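Local structure of kojibiose phosphorylase (Gut metagenome, 6W0P) at residues Lys190-Gly195 against Thr212-Thr217; Leu690-Thr695 against Val723-Lys728; Asp477-Met482 against Arg616-Ser621; His429-Lys432 against Lys438-Gln441; Arg650-Asp655 against Thr667-Ala672. The protein belongs to the sugar-active enzymes of glycoside hydrolase family 65, uniting an N-terminal beta-sandwich domain, a helical catalytic barrel and a small C-terminal beta domain. All blocks are in the same frame, centred on the assembly; numbering follows the deposited sequence.

Contact 1. Residues Lys190-Gly195 against Thr212-Thr217; sequences KEFKIG and TSVMRT
Phe192 meets Val214 and Thr212 with the far end of its ring. CZ lies 3.6 Å from Val214 CG1, and the same CZ approaches Thr212 CG2 at 4.1 Å. Both methyl groups sit at the ring edge, near its plane, and Val214 CG1, 3.8 Å from Phe192 CE1, straddles the CE1-CZ edge. With chi1 at 53°, CG of Phe192 stands between the backbone N and the carbonyl carbon, and the ring reaches across toward the second strand. A long, flat side chain suits this place, because strands 186-194 and 210-217 are not neighbours: strand 197-204 runs between them, and the nearest CA atoms, those of Phe192 and Val214, are 9.2 Å apart. Phe192 is backbone-bonded to Gly199 of the middle strand, while Thr212 OG1 is bonded to Thr201 OG1 on it and to Gln266 OE1. That leaves the methyl branch of the threonine to serve the aromatic edge. Helix 263-277 packs on this side of the large antiparallel sheet of the N-terminal beta-sandwich; its Arg267 makes a cation-pi contact with Phe192, and Leu274 touches Val214. Across the two segments the contact is apolar, with no hydrogen bond, so close packing, not directional bonding, holds the ring edge against the methyls.

Contact 2. Residues Leu690-Thr695 against Val723-Lys728; sequences LNLTPT and VIITKK
Strand residues 690-692, with the loop that follows, face strand 723-726 without backbone hydrogen bonds, the closest CA atoms being those of Pro694 and Val723, 7.4 Å apart. Leu692 and Ile725 reach toward each other tip to tip, with Leu692 CD1 lying 3.9 Å from Ile725 CD1. With chi2 at 174°, CD1 of Leu692 is anti to CA, the far end of an extended side chain. Pro694 and Val723 meet differently, crossing at about a right angle: Pro694 CG rests 3.9 Å from Val723 CG2 and 4.0 Å from Val723 CG1, so one ring corner touches both valine branches. This is face-to-face packing of two beta sheets in the C-terminal domain. Strand 689-692 belongs to a mixed sheet and strand 722-726 to an antiparallel one, and on each segment two residues, two apart, direct their CB atoms toward the other segment. Branched aliphatic groups suit such an interface, which they fill with hydrocarbon. Proline suits the point where the first segment has left its strand: its compact, puckered ring still offers apolar CB and CG, while its carbonyl oxygen accepts a hydrogen bond from Tyr738 OH. Val716 and Ile735 also touch Leu692, and Val718 touches Pro694.

Contact 3. Residues Asp477-Met482 against Arg616-Ser621; sequences DEFKLM and RTLHES
Neither segment is helix or strand: Asp477 to Lys480 form a type I beta turn, and the irregular 616-621 chain passes it with the CA atoms of Phe479 and Leu618 10.2 Å apart. Asp477 OD1 accepts from Phe479 N at 3.0 Å, making an Asx turn. CG of Phe479 is anti to its carbonyl carbon (chi1 -65°), which sends the ring toward the 616-621 loop. Its ring presents an edge to both partners. CE2 of Phe479 touches Leu618 CD2 at 3.9 Å, the two side chains crossing at about a right angle. Glu620 is poorly ordered, though its OE2 forms a salt bridge with Lys586. As modelled, CD of Glu620 lies 3.6 Å from CZ of Phe479, with the carboxylate turned 81° from the ring plane and OE1 at the ring edge, which would be mildly favourable because the rim hydrogens are slightly positive. The backbone N of Lys586 also donates to Asp477 OD1, so one residue ties both loops together. Arg616 NH2 bonds Gln463 OE1 of the second subunit. Within the helical catalytic domain, the 616-621 loop joins helix 603-613 to helix 624-634, while 477-482 leads from strand 468-469 toward helix 487-504.

Contact 4. Residues His429-Lys432 against Lys438-Gln441; sequences HYMK and KFMQ
Met431 and Met440 form the closest part of this helix-helix contact, with CG of Met431 only 3.5 Å from CE of Met440. Both chains bend at chi2 and chi3, and each curls so that its terminal methyl lies on a methylene of the other: Met440 CE on Met431 CG, and Met431 CE on Met440 CB at 3.9 Å. Methionine suits such a spot because its flexible chain can mould itself to the shape between two helices. Beside the methionine pair, Tyr430 and Phe439 make a T-shaped (edge-to-face) stack, the edge of the tyrosine toward the face of the phenylalanine. Their centroids are 5.2 Å apart and the planes stand at 80°. In both residues CG lies anti to the backbone N (chi1 177° for Tyr430, 167° for Phe439), which swings each ring off its helix toward the other. The two halves are joined by Met431 SD, 4.2 Å from Phe439 CD2 at the edge of that ring. Tyr430 brings a polar end into this buried apolar contact, where its OH is hydrogen-bonded to Asp436 OD2 and Gln365 NE2.

The outer side is looser. Lys438 is exposed, and Lys432 and Gln441 are partly so; these long polar residues point elsewhere, and Gln441 OE1 accepts from Lys510 N. The two segments belong to successive helices, 418-434 and 437-458, of the helical catalytic domain, which in this family is an alpha/alpha barrel. Helix 365-376 packs against the aromatic pair through Ile372, and helix 487-504 covers the methionines through Tyr499.

Contact 5. Residues Arg650-Asp655 against Thr667-Ala672; sequences RLDLDD and TSIAAA
Leu651 and Asp652, in the loop leading to helix 666-680, pack against Ser668 and Ile669 on that helix in the catalytic domain, an alpha/alpha barrel in this family. A type I beta turn from Asp652 to Asp655 shapes the loop, though its Asp655 N to Asp652 O bond is weak. Van der Waals contact alone joins the two segments. Ser668 OG, set anti to the backbone N (chi1 161°) and thereby turned toward Leu651, lies 3.6 Å from Leu651 CB and 3.7 Å from Leu651 CD1; a small serine suits a helix face approached this closely, the CA atoms of Leu651 and Ser668 being 7.4 Å apart. Next to it Asp652 and Ile669 cross at about a right angle, with Ile669 CD1 3.7 Å from Asp652 OD2. OD1 of the acid is hydrogen-bonded to His665 ND1 and Thr660 OG1, and OD2 also has a hydrogen bond close by, so the carboxylate's polar needs are met although OD2 borders the isoleucine. Ile669 also packs on Cys317 and Met321 of helix 308-324.

Charge pairing holds the loop's own shape. Arg650 grips Asp654 side-on, and Arg7 adds a second salt bridge to this buried carboxylate. Leu653 CD1 lies 3.6 Å above the guanidinium plane of Arg650, offset toward the rim. Arg650 NE donates to Asp654 OD2 at 2.8 Å, and NH2 of Arg650 to OD1 of Asp654 at 2.8 Å, nearly straight at 171° and on the syn side.

The five contacts sample all three domains. Contact 1 stands apart in the N-terminal beta-sandwich, its centre about 53 Å from that of contact 2 in the C-terminal beta domain and on the opposite side of the chain's centre. Contacts 3, 4 and 5 all lie in the helical catalytic domain between them in sequence. Contacts 3 and 5 come nearest to each other, with about 7 Å between their closest atoms, yet do not touch. Contact 4 approaches the C-terminal domain, its nearest atoms about 9 Å from contact 2. Contact 5 is the most central, its centre about 11 Å from that of the chain, and contact 3 alone has a second subunit within reach.

Contact 1. Residues Lys190-Gly195 against Thr212-Thr217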
# COMPACT_ATOMS: atom_id res chain seq x y z
N LYS A 190 28.25 -1.84 30.29
CA LYS A 190 28.98 -1.52 31.55
C LYS A 190 28.69 -0.08 31.99
O LYS A 190 28.55 0.80 31.11
CB LYS A 190 30.47 -1.76 31.32
CG LYS A 190 31.30 -1.95 32.58
CD LYS A 190 30.98 -3.21 33.37
CE LYS A 190 31.98 -3.44 34.49
NZ LYS A 190 31.86 -4.79 35.08
N GLU A 191 28.62 0.14 33.32
CA GLU A 191 28.75 1.47 33.97
C GLU A 191 30.04 1.45 34.81
O GLU A 191 30.38 0.37 35.29
CB GLU A 191 27.51 1.78 34.81
CG GLU A 191 26.22 1.70 34.00
CD GLU A 191 25.61 0.31 33.95
OE1 GLU A 191 25.94 -0.51 34.81
OE2 GLU A 191 24.78 0.05 33.06
N PHE A 192 30.77 2.56 34.92
CA PHE A 192 32.10 2.57 35.57
C PHE A 192 32.45 3.95 36.09
O PHE A 192 32.03 4.96 35.48
CB PHE A 192 33.19 2.13 34.59
CG PHE A 192 33.22 2.89 33.29
CD1 PHE A 192 33.94 4.07 33.17
CD2 PHE A 192 32.52 2.42 32.19
CE1 PHE A 192 33.95 4.77 31.97
CE2 PHE A 192 32.54 3.12 30.99
CZ PHE A 192 33.24 4.30 30.89
N LYS A 193 33.22 3.99 37.17
CA LYS A 193 33.93 5.22 37.61
C LYS A 193 35.41 4.87 37.71
O LYS A 193 35.75 3.91 38.40
CB LYS A 193 33.33 5.79 38.90
CG LYS A 193 34.08 6.97 39.49
CD LYS A 193 33.18 8.03 40.10
CE LYS A 193 33.87 8.89 41.14
NZ LYS A 193 35.12 9.51 40.63
N ILE A 194 36.25 5.60 36.98
CA ILE A 194 37.73 5.47 36.98
C ILE A 194 38.30 6.86 37.24
O ILE A 194 38.21 7.70 36.34
CB ILE A 194 38.20 4.88 35.63
CG1 ILE A 194 37.35 3.66 35.28
CG2 ILE A 194 39.70 4.60 35.68
CD1 ILE A 194 38.01 2.63 34.36
N GLY A 195 38.85 7.09 38.43
CA GLY A 195 39.39 8.40 38.85
C GLY A 195 38.28 9.44 38.86
O GLY A 195 37.19 9.14 39.38
N THR A 212 30.51 4.58 23.86
CA THR A 212 30.99 4.89 25.23
C THR A 212 30.83 6.38 25.46
O THR A 212 31.35 7.17 24.64
CB THR A 212 32.44 4.43 25.47
OG1 THR A 212 32.43 3.01 25.43
CG2 THR A 212 32.99 4.87 26.81
N SER A 213 30.08 6.74 26.50
CA SER A 213 29.88 8.13 26.95
C SER A 213 30.57 8.31 28.30
O SER A 213 30.21 7.55 29.24
CB SER A 213 28.42 8.47 27.06
OG SER A 213 28.29 9.85 27.39
N VAL A 214 31.51 9.25 28.37
CA VAL A 214 32.27 9.55 29.62
C VAL A 214 32.19 11.04 29.93
O VAL A 214 32.28 11.87 29.00
CB VAL A 214 33.73 9.07 29.50
CG1 VAL A 214 33.81 7.55 29.44
CG2 VAL A 214 34.44 9.70 28.31
N MET A 215 32.02 11.38 31.21
CA MET A 215 32.08 12.78 31.66
C MET A 215 32.99 12.91 32.88
O MET A 215 33.29 11.91 33.54
CB MET A 215 30.69 13.31 32.00
CG MET A 215 30.03 12.63 33.15
SD MET A 215 28.55 13.55 33.57
CE MET A 215 27.74 12.41 34.70
N ARG A 216 33.43 14.14 33.11
CA ARG A 216 34.16 14.58 34.31
C ARG A 216 33.97 16.09 34.40
O ARG A 216 33.53 16.68 33.37
CB ARG A 216 35.65 14.25 34.19
CG ARG A 216 36.37 15.15 33.19
CD ARG A 216 37.75 14.63 32.91
NE ARG A 216 38.71 15.01 33.92
CZ ARG A 216 39.50 14.17 34.57
NH1 ARG A 216 39.40 12.86 34.36
NH2 ARG A 216 40.36 14.62 35.47
N THR A 217 34.33 16.70 35.53
CA THR A 217 33.96 18.10 35.87
C THR A 217 35.18 18.74 36.54
O THR A 217 36.19 18.04 36.71
CB THR A 217 32.66 18.17 36.70
OG1 THR A 217 32.92 17.82 38.06
CG2 THR A 217 31.57 17.26 36.17

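Contact 2. Residues Leu690-Thr695 against Val723-Lys728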
# COMPACT_ATOMS: atom_id res chain seq x y z
N LEU A 690 33.59 30.40 -15.00
CA LEU A 690 32.55 30.89 -14.07
C LEU A 690 31.81 32.06 -14.72
O LEU A 690 32.47 33.04 -15.13
CB LEU A 690 33.20 31.29 -12.74
CG LEU A 690 32.24 31.68 -11.63
CD1 LEU A 690 32.62 30.98 -10.34
CD2 LEU A 690 32.22 33.17 -11.43
N ASN A 691 30.48 31.96 -14.74
CA ASN A 691 29.53 33.00 -15.21
C ASN A 691 28.74 33.54 -14.02
O ASN A 691 28.35 32.76 -13.13
CB ASN A 691 28.55 32.46 -16.25
CG ASN A 691 29.15 32.19 -17.62
OD1 ASN A 691 28.71 32.78 -18.60
ND2 ASN A 691 30.13 31.30 -17.70
N LEU A 692 28.47 34.85 -14.04
CA LEU A 692 27.53 35.56 -13.13
C LEU A 692 26.62 36.44 -13.98
O LEU A 692 27.10 36.95 -15.00
CB LEU A 692 28.33 36.43 -12.15
CG LEU A 692 29.28 35.68 -11.21
CD1 LEU A 692 30.12 36.67 -10.41
CD2 LEU A 692 28.50 34.78 -10.28
N THR A 693 25.34 36.53 -13.59
CA THR A 693 24.32 37.47 -14.15
C THR A 693 23.52 38.04 -12.99
O THR A 693 22.37 37.66 -12.79
CB THR A 693 23.37 36.79 -15.14
OG1 THR A 693 24.18 36.09 -16.08
CG2 THR A 693 22.47 37.76 -15.86
N PRO A 694 24.14 38.88 -12.14
CA PRO A 694 23.48 39.34 -10.93
C PRO A 694 22.24 40.23 -11.19
O PRO A 694 22.31 41.16 -11.97
CB PRO A 694 24.59 40.08 -10.18
CG PRO A 694 25.86 39.49 -10.74
CD PRO A 694 25.54 39.28 -12.20
N THR A 695 21.13 39.87 -10.54
CA THR A 695 19.84 40.60 -10.58
C THR A 695 19.47 40.98 -9.14
O THR A 695 20.13 40.50 -8.20
CB THR A 695 18.77 39.77 -11.29
OG1 THR A 695 18.74 38.46 -10.71
CG2 THR A 695 19.02 39.67 -12.78
N VAL A 723 28.14 45.69 -9.73
CA VAL A 723 28.66 44.38 -9.31
C VAL A 723 30.14 44.59 -9.03
O VAL A 723 30.82 45.03 -9.93
CB VAL A 723 28.42 43.32 -10.39
CG1 VAL A 723 28.95 41.97 -9.95
CG2 VAL A 723 26.96 43.24 -10.74
N ILE A 724 30.57 44.32 -7.80
CA ILE A 724 31.99 44.37 -7.38
C ILE A 724 32.37 42.94 -7.01
O ILE A 724 31.67 42.32 -6.17
CB ILE A 724 32.16 45.38 -6.21
CG1 ILE A 724 31.70 46.78 -6.63
CG2 ILE A 724 33.58 45.42 -5.65
CD1 ILE A 724 31.27 47.65 -5.46
N ILE A 725 33.42 42.43 -7.66
CA ILE A 725 33.95 41.05 -7.52
C ILE A 725 35.41 41.21 -7.10
O ILE A 725 36.14 41.98 -7.80
CB ILE A 725 33.82 40.27 -8.84
CG1 ILE A 725 32.37 40.18 -9.32
CG2 ILE A 725 34.46 38.90 -8.72
CD1 ILE A 725 32.24 39.93 -10.81
N THR A 726 35.81 40.54 -6.01
CA THR A 726 37.17 40.64 -5.44
C THR A 726 37.72 39.24 -5.15
O THR A 726 36.93 38.30 -4.87
CB THR A 726 37.22 41.55 -4.20
OG1 THR A 726 36.07 41.33 -3.36
CG2 THR A 726 37.25 43.02 -4.56
N LYS A 727 39.05 39.12 -5.19
CA LYS A 727 39.82 37.97 -4.67
C LYS A 727 41.23 38.44 -4.28
O LYS A 727 41.65 39.52 -4.71
CB LYS A 727 39.84 36.83 -5.70
CG LYS A 727 40.81 36.95 -6.86
CD LYS A 727 40.66 35.88 -7.90
CE LYS A 727 41.55 36.15 -9.10
NZ LYS A 727 42.99 36.22 -8.75
N LYS A 728 41.95 37.60 -3.53
CA LYS A 728 43.32 37.89 -3.00
C LYS A 728 44.37 37.08 -3.76
O LYS A 728 45.56 37.36 -3.57
CB LYS A 728 43.37 37.55 -1.50
CG LYS A 728 42.32 38.23 -0.65
CD LYS A 728 42.47 39.73 -0.58
CE LYS A 728 42.82 40.21 0.80
NZ LYS A 728 41.64 40.12 1.69

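Contact 3. Residues Asp477-Met482 against Arg616-Ser621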
# COMPACT_ATOMS: atom_id res chain seq x y z
N ASP A 477 8.11 14.64 -9.68
CA ASP A 477 6.67 14.99 -9.52
C ASP A 477 5.96 13.73 -9.03
O ASP A 477 5.66 12.84 -9.84
CB ASP A 477 5.99 15.52 -10.79
CG ASP A 477 4.47 15.62 -10.65
OD1 ASP A 477 4.03 15.76 -9.51
OD2 ASP A 477 3.73 15.53 -11.69
N GLU A 478 5.71 13.64 -7.74
CA GLU A 478 5.14 12.43 -7.12
C GLU A 478 3.65 12.31 -7.43
O GLU A 478 3.06 11.31 -6.99
CB GLU A 478 5.40 12.43 -5.62
CG GLU A 478 6.88 12.47 -5.31
CD GLU A 478 7.19 12.36 -3.83
OE1 GLU A 478 6.26 12.33 -3.04
OE2 GLU A 478 8.35 12.28 -3.52
N PHE A 479 3.08 13.26 -8.17
CA PHE A 479 1.66 13.22 -8.55
C PHE A 479 1.48 12.43 -9.84
O PHE A 479 0.35 12.36 -10.29
CB PHE A 479 1.09 14.64 -8.62
CG PHE A 479 1.06 15.36 -7.30
CD1 PHE A 479 1.23 14.69 -6.09
CD2 PHE A 479 0.76 16.72 -7.26
CE1 PHE A 479 1.18 15.37 -4.87
CE2 PHE A 479 0.66 17.39 -6.05
CZ PHE A 479 0.89 16.72 -4.86
N LYS A 480 2.53 11.79 -10.36
CA LYS A 480 2.47 10.95 -11.58
C LYS A 480 3.10 9.58 -11.30
O LYS A 480 4.35 9.51 -11.18
CB LYS A 480 3.14 11.65 -12.76
CG LYS A 480 2.24 12.67 -13.43
CD LYS A 480 1.05 12.04 -14.14
CE LYS A 480 -0.13 12.97 -14.25
NZ LYS A 480 -0.50 13.56 -12.94
N LEU A 481 2.25 8.55 -11.23
CA LEU A 481 2.58 7.18 -10.76
C LEU A 481 2.37 6.13 -11.86
O LEU A 481 1.29 6.09 -12.45
CB LEU A 481 1.73 6.87 -9.52
CG LEU A 481 1.72 5.42 -9.06
CD1 LEU A 481 3.13 4.93 -8.75
CD2 LEU A 481 0.81 5.24 -7.85
N MET A 482 3.38 5.29 -12.11
CA MET A 482 3.33 4.16 -13.08
C MET A 482 3.10 4.77 -14.46
O MET A 482 2.26 4.25 -15.26
CB MET A 482 2.22 3.15 -12.76
CG MET A 482 2.40 2.39 -11.44
SD MET A 482 3.86 1.35 -11.37
CE MET A 482 3.68 0.39 -12.88
N ARG A 616 0.96 24.92 -13.44
CA ARG A 616 0.42 23.60 -13.06
C ARG A 616 1.08 23.06 -11.78
O ARG A 616 0.69 21.96 -11.35
CB ARG A 616 0.64 22.61 -14.21
CG ARG A 616 -0.09 23.03 -15.48
CD ARG A 616 0.03 22.02 -16.59
NE ARG A 616 -1.03 22.20 -17.57
CZ ARG A 616 -1.05 23.16 -18.50
NH1 ARG A 616 -0.07 24.05 -18.57
NH2 ARG A 616 -2.05 23.23 -19.35
N THR A 617 2.03 23.78 -11.18
CA THR A 617 2.86 23.26 -10.05
C THR A 617 2.32 23.80 -8.72
O THR A 617 2.24 25.03 -8.53
CB THR A 617 4.34 23.57 -10.25
OG1 THR A 617 4.71 23.05 -11.52
CG2 THR A 617 5.17 22.96 -9.15
N LEU A 618 1.95 22.89 -7.83
CA LEU A 618 1.35 23.22 -6.51
C LEU A 618 2.42 23.82 -5.60
O LEU A 618 2.07 24.66 -4.78
CB LEU A 618 0.76 21.93 -5.93
CG LEU A 618 -0.37 22.08 -4.93
CD1 LEU A 618 -1.54 22.83 -5.51
CD2 LEU A 618 -0.82 20.69 -4.48
N HIS A 619 3.69 23.44 -5.78
CA HIS A 619 4.81 23.95 -4.95
C HIS A 619 4.68 23.34 -3.56
O HIS A 619 4.92 24.08 -2.58
CB HIS A 619 4.86 25.50 -4.90
CG HIS A 619 4.97 26.11 -6.25
ND1 HIS A 619 6.05 25.87 -7.08
CD2 HIS A 619 4.10 26.86 -6.96
CE1 HIS A 619 5.85 26.46 -8.24
NE2 HIS A 619 4.67 27.07 -8.19
N GLU A 620 4.26 22.06 -3.48
CA GLU A 620 4.08 21.35 -2.20
C GLU A 620 5.44 21.39 -1.50
O GLU A 620 5.60 22.24 -0.58
CB GLU A 620 3.55 19.92 -2.37
CG GLU A 620 2.06 19.78 -2.10
CD GLU A 620 1.57 18.39 -1.69
OE1 GLU A 620 0.34 18.23 -1.43
OE2 GLU A 620 2.41 17.46 -1.61
N SER A 621 6.38 20.60 -2.02
CA SER A 621 7.73 20.38 -1.44
C SER A 621 8.46 21.71 -1.19
O SER A 621 8.26 22.73 -1.90
CB SER A 621 8.55 19.47 -2.29
OG SER A 621 8.76 20.06 -3.55

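Contact 4. Residues His429-Lys432 against Lys438-Gln441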
# COMPACT_ATOMS: atom_id res chain seq x y z
N HIS A 429 28.93 16.72 -11.15
CA HIS A 429 28.99 18.09 -10.59
C HIS A 429 30.33 18.27 -9.85
O HIS A 429 30.99 19.31 -10.04
CB HIS A 429 27.75 18.37 -9.72
CG HIS A 429 27.42 19.81 -9.58
ND1 HIS A 429 26.36 20.24 -8.81
CD2 HIS A 429 28.03 20.91 -10.05
CE1 HIS A 429 26.32 21.57 -8.85
NE2 HIS A 429 27.34 22.01 -9.60
N TYR A 430 30.73 17.26 -9.09
CA TYR A 430 31.98 17.25 -8.30
C TYR A 430 33.19 17.41 -9.24
O TYR A 430 34.10 18.23 -8.96
CB TYR A 430 32.09 15.95 -7.52
CG TYR A 430 33.37 15.86 -6.74
CD1 TYR A 430 33.60 16.73 -5.70
CD2 TYR A 430 34.36 14.95 -7.07
CE1 TYR A 430 34.78 16.70 -4.98
CE2 TYR A 430 35.55 14.89 -6.35
CZ TYR A 430 35.76 15.78 -5.31
OH TYR A 430 36.91 15.79 -4.58
N MET A 431 33.21 16.60 -10.31
CA MET A 431 34.31 16.60 -11.30
C MET A 431 34.28 17.95 -12.03
O MET A 431 35.36 18.46 -12.35
CB MET A 431 34.17 15.43 -12.28
CG MET A 431 34.35 14.08 -11.61
SD MET A 431 36.02 13.84 -10.90
CE MET A 431 36.98 13.87 -12.42
N LYS A 432 33.10 18.53 -12.23
CA LYS A 432 32.97 19.80 -12.96
C LYS A 432 33.58 20.94 -12.12
O LYS A 432 34.13 21.86 -12.71
CB LYS A 432 31.51 20.06 -13.32
CG LYS A 432 31.29 21.35 -14.09
CD LYS A 432 29.88 21.87 -13.98
CE LYS A 432 29.01 21.57 -15.18
NZ LYS A 432 27.68 22.22 -15.02
N LYS A 438 41.97 11.38 -9.19
CA LYS A 438 42.16 10.27 -8.22
C LYS A 438 40.82 9.76 -7.68
O LYS A 438 40.65 8.54 -7.57
CB LYS A 438 43.07 10.70 -7.07
CG LYS A 438 44.50 10.99 -7.49
CD LYS A 438 45.55 10.51 -6.50
CE LYS A 438 46.97 10.69 -7.01
NZ LYS A 438 47.71 9.40 -7.08
N PHE A 439 39.90 10.66 -7.33
CA PHE A 439 38.52 10.29 -6.93
C PHE A 439 37.89 9.45 -8.06
O PHE A 439 37.33 8.39 -7.74
CB PHE A 439 37.64 11.50 -6.63
CG PHE A 439 36.20 11.08 -6.55
CD1 PHE A 439 35.74 10.37 -5.45
CD2 PHE A 439 35.34 11.28 -7.62
CE1 PHE A 439 34.43 9.91 -5.41
CE2 PHE A 439 34.03 10.83 -7.56
CZ PHE A 439 33.58 10.14 -6.46
N MET A 440 37.96 9.91 -9.31
CA MET A 440 37.28 9.21 -10.44
C MET A 440 37.91 7.82 -10.61
O MET A 440 37.16 6.82 -10.58
CB MET A 440 37.35 10.04 -11.73
CG MET A 440 36.65 9.40 -12.93
SD MET A 440 34.86 9.13 -12.72
CE MET A 440 34.24 10.80 -12.90
N GLN A 441 39.24 7.73 -10.71
CA GLN A 441 39.97 6.44 -10.89
C GLN A 441 39.62 5.49 -9.74
O GLN A 441 39.20 4.37 -10.01
CB GLN A 441 41.48 6.67 -10.96
CG GLN A 441 42.30 5.42 -11.26
CD GLN A 441 41.91 4.74 -12.56
OE1 GLN A 441 42.15 5.26 -13.65
NE2 GLN A 441 41.31 3.57 -12.44

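Contact 5. Residues Arg650-Asp655 against Thr667-Ala672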
# COMPACT_ATOMS: atom_id res chain seq x y z
N ARG A 650 13.49 32.07 6.20
CA ARG A 650 12.66 32.12 7.44
C ARG A 650 11.80 30.86 7.63
O ARG A 650 11.03 30.83 8.59
CB ARG A 650 11.73 33.35 7.40
CG ARG A 650 12.43 34.68 7.18
CD ARG A 650 13.46 34.98 8.26
NE ARG A 650 12.85 34.98 9.58
CZ ARG A 650 13.43 35.43 10.67
NH1 ARG A 650 14.65 35.96 10.61
NH2 ARG A 650 12.79 35.36 11.83
N LEU A 651 11.89 29.86 6.76
CA LEU A 651 10.89 28.77 6.81
C LEU A 651 10.88 28.14 8.20
O LEU A 651 9.77 27.96 8.75
CB LEU A 651 11.17 27.73 5.72
CG LEU A 651 10.04 26.71 5.54
CD1 LEU A 651 9.79 26.44 4.07
CD2 LEU A 651 10.36 25.40 6.25
N ASP A 652 12.05 27.83 8.78
CA ASP A 652 12.15 27.25 10.15
C ASP A 652 12.00 28.33 11.24
O ASP A 652 11.20 28.13 12.19
CB ASP A 652 13.42 26.42 10.30
CG ASP A 652 13.31 25.15 9.49
OD1 ASP A 652 12.31 24.41 9.68
OD2 ASP A 652 14.18 24.92 8.65
N LEU A 653 12.72 29.46 11.16
CA LEU A 653 12.68 30.45 12.27
C LEU A 653 11.23 30.87 12.56
O LEU A 653 10.88 31.01 13.75
CB LEU A 653 13.54 31.66 11.92
CG LEU A 653 15.04 31.41 11.89
CD1 LEU A 653 15.75 32.63 11.36
CD2 LEU A 653 15.59 31.06 13.26
N ASP A 654 10.43 31.09 11.52
CA ASP A 654 9.03 31.56 11.68
C ASP A 654 8.05 30.42 11.35
O ASP A 654 6.84 30.74 11.20
CB ASP A 654 8.79 32.83 10.84
CG ASP A 654 9.79 33.96 11.06
OD1 ASP A 654 10.24 34.15 12.21
OD2 ASP A 654 10.13 34.64 10.08
N ASP A 655 8.53 29.19 11.16
CA ASP A 655 7.69 27.94 11.15
C ASP A 655 6.55 28.04 10.11
O ASP A 655 5.37 27.78 10.48
CB ASP A 655 7.13 27.68 12.56
CG ASP A 655 6.54 26.30 12.84
OD1 ASP A 655 6.71 25.36 12.00
OD2 ASP A 655 5.92 26.15 13.93
N THR A 667 16.81 20.66 3.30
CA THR A 667 16.77 21.02 1.86
C THR A 667 16.31 22.47 1.71
O THR A 667 16.88 23.19 0.89
CB THR A 667 15.87 20.09 1.04
OG1 THR A 667 16.53 18.84 1.03
CG2 THR A 667 15.70 20.55 -0.39
N SER A 668 15.32 22.88 2.48
CA SER A 668 14.81 24.27 2.48
C SER A 668 15.94 25.22 2.89
O SER A 668 16.08 26.30 2.27
CB SER A 668 13.61 24.41 3.37
OG SER A 668 13.44 25.78 3.67
N ILE A 669 16.75 24.81 3.86
CA ILE A 669 17.91 25.59 4.36
C ILE A 669 18.93 25.72 3.23
O ILE A 669 19.38 26.86 3.00
CB ILE A 669 18.46 24.94 5.65
CG1 ILE A 669 17.49 25.22 6.80
CG2 ILE A 669 19.86 25.41 5.99
CD1 ILE A 669 17.80 24.49 8.06
N ALA A 670 19.27 24.62 2.54
CA ALA A 670 20.23 24.60 1.42
C ALA A 670 19.68 25.47 0.29
O ALA A 670 20.47 26.18 -0.33
CB ALA A 670 20.46 23.19 0.92
N ALA A 671 18.38 25.40 0.05
CA ALA A 671 17.70 26.08 -1.08
C ALA A 671 17.82 27.60 -0.94
O ALA A 671 17.77 28.27 -1.97
CB ALA A 671 16.25 25.67 -1.15
N ALA A 672 17.96 28.12 0.28
CA ALA A 672 18.03 29.58 0.52
C ALA A 672 19.36 30.06 -0.07
O ALA A 672 19.37 31.08 -0.81
CB ALA A 672 17.90 29.89 1.99